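Local coordinates for fatty Acid Kinase (Fak) B3 protein (Streptococcus pneumoniae, PDB 6CNG) that binds linoleic acid in this structure and may bind other long-chain fatty acids, with a possible role in lipid transport or fatty acid metabolism, at residues Val104-Thr109 with Leu139-Glu144. Residues are numbered along the deposited sequence; the frame is centred on the assembly and turned at random.
With NA (sodium ion), chain D.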
loop_
_atom_site.group_PDB
_atom_site.type_symbol
_atom_site.label_atom_id
_atom_site.label_comp_id
_atom_site.label_asym_id
_atom_site.label_seq_id
_atom_site.Cartn_x
_atom_site.Cartn_y
_atom_site.Cartn_z
ATOM N N VAL A 104 -0.476 4.851 9.548
ATOM C CA VAL A 104 0.422 4.223 8.599
ATOM C C VAL A 104 0.314 4.995 7.302
ATOM O O VAL A 104 -0.775 5.122 6.739
ATOM C CB VAL A 104 0.047 2.754 8.373
ATOM C CG1 VAL A 104 1.090 2.051 7.534
ATOM C CG2 VAL A 104 -0.137 2.070 9.685
ATOM N N THR A 105 1.439 5.477 6.814
ATOM C CA THR A 105 1.509 6.120 5.526
ATOM C C THR A 105 2.226 5.251 4.506
ATOM O O THR A 105 3.018 4.368 4.818
ATOM C CB THR A 105 2.230 7.463 5.603
ATOM O OG1 THR A 105 3.635 7.248 5.753
ATOM C CG2 THR A 105 1.712 8.265 6.736
ATOM N N ILE A 106 1.908 5.527 3.260
ATOM C CA ILE A 106 2.710 5.063 2.165
ATOM C C ILE A 106 4.132 5.605 2.319
ATOM O O ILE A 106 4.393 6.581 3.045
ATOM C CB ILE A 106 1.995 5.603 0.911
ATOM C CG1 ILE A 106 2.260 4.721 -0.313
ATOM C CG2 ILE A 106 2.328 7.109 0.710
ATOM C CD1 ILE A 106 1.481 5.119 -1.580
ATOM N N THR A 107 5.071 4.934 1.646
ATOM C CA THR A 107 6.480 5.289 1.711
ATOM C C THR A 107 6.700 6.795 1.742
ATOM O O THR A 107 6.290 7.517 0.835
ATOM C CB THR A 107 7.242 4.709 0.526
ATOM O OG1 THR A 107 8.511 5.362 0.446
ATOM C CG2 THR A 107 6.486 4.878 -0.768
ATOM N N GLY A 108 7.365 7.255 2.779
ATOM C CA GLY A 108 7.683 8.656 2.880
ATOM C C GLY A 108 8.812 9.100 1.996
ATOM O O GLY A 108 9.199 10.263 2.042
ATOM N N THR A 109 9.382 8.195 1.215
ATOM C CA THR A 109 10.414 8.590 0.273
ATOM C C THR A 109 9.834 9.034 -1.055
ATOM O O THR A 109 10.383 9.935 -1.687
ATOM C CB THR A 109 11.367 7.428 0.042
ATOM O OG1 THR A 109 11.834 6.940 1.297
ATOM C CG2 THR A 109 12.566 7.879 -0.760
ATOM N N LEU A 139 7.292 2.631 4.330
ATOM C CA LEU A 139 8.294 2.510 3.276
ATOM C C LEU A 139 7.801 1.587 2.169
ATOM O O LEU A 139 8.581 0.875 1.534
ATOM C CB LEU A 139 9.639 2.046 3.833
ATOM C CG LEU A 139 10.256 2.936 4.924
ATOM C CD1 LEU A 139 11.484 2.293 5.548
ATOM C CD2 LEU A 139 10.617 4.302 4.408
ATOM N N SER A 140 6.499 1.604 1.927
ATOM C CA SER A 140 5.878 0.611 1.074
ATOM C C SER A 140 4.568 1.171 0.524
ATOM O O SER A 140 4.330 2.379 0.536
ATOM C CB SER A 140 5.703 -0.709 1.840
ATOM O OG SER A 140 5.494 -1.779 0.942
ATOM N N ALA A 141 3.732 0.278 0.026
ATOM C CA ALA A 141 2.412 0.653 -0.451
ATOM C C ALA A 141 1.611 -0.624 -0.613
ATOM O O ALA A 141 2.145 -1.732 -0.496
ATOM C CB ALA A 141 2.505 1.398 -1.782
ATOM N N GLY A 142 0.316 -0.462 -0.876
ATOM C CA GLY A 142 -0.435 -1.624 -1.318
ATOM C C GLY A 142 -0.514 -2.722 -0.276
ATOM O O GLY A 142 -0.751 -2.475 0.897
ATOM N N GLY A 143 -0.325 -3.969 -0.722
ATOM C CA GLY A 143 -0.576 -5.123 0.129
ATOM C C GLY A 143 0.195 -5.130 1.440
ATOM O O GLY A 143 -0.289 -5.661 2.440
ATOM N N GLU A 144 1.396 -4.551 1.456
ATOM C CA GLU A 144 2.173 -4.542 2.688
ATOM C C GLU A 144 1.581 -3.586 3.707
ATOM O O GLU A 144 1.528 -3.896 4.897
ATOM C CB GLU A 144 3.636 -4.195 2.415
ATOM C CG GLU A 144 4.490 -4.644 3.559
ATOM C CD GLU A 144 5.906 -4.128 3.557
ATOM O OE1 GLU A 144 6.379 -3.674 2.508
ATOM O OE2 GLU A 144 6.558 -4.196 4.626
HETATM NA NA NA D . 9.010 -4.202 5.701
HETATM O O HOH W 1 9.032 -1.941 5.723
#
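Two loops at the C-terminal ends of the neighbouring parallel strands 100-105 and 132-137 meet where they line part of the fatty acid pocket of this DegV-family protein, and Ile106 and Thr107 pack against Leu139, Ser140 and Ala141. One backbone hydrogen bond joins them: Thr107 N donates to Ser140 O at 2.9 Å. Ile106 CG1 lies against the same oxygen at 3.2 Å and against Ala141 CB at 3.6 Å. Ile106 holds CG1 roughly anti to its own N (chi1 -153°), which brings this branch, and CD1 beyond it, alongside the alanine methyl. Thr107 CB sits over the Leu139-Ser140 peptide, 3.6 Å from Leu139 C, while CG2 approaches Ser140 O. The threonine hydroxyl turns back into its own loop: OG1 accepts from Thr109 N at 3.1 Å, an ST turn, and also bonds to Gly217 O. Beyond the contact, Ser140 OG donates to Glu144 OE1 at 2.6 Å, reaching it from above the carboxylate plane. The other carboxylate oxygen, Glu144 OE2, binds sodium at 2.7 Å; a water oxygen 2.3 Å from the sodium, with Gln173 O and Thr176 O, completes the ligands. Linoleic acid touches Thr107, Leu139, Ser140 and Ala141. Ser140 thus links two sites, its carbonyl tying the two loops together and its hydroxyl probably helping to orient a metal ligand from the second shell; sodium on the far oxygen would probably favour the ionised carboxylate as acceptor for that hydroxyl.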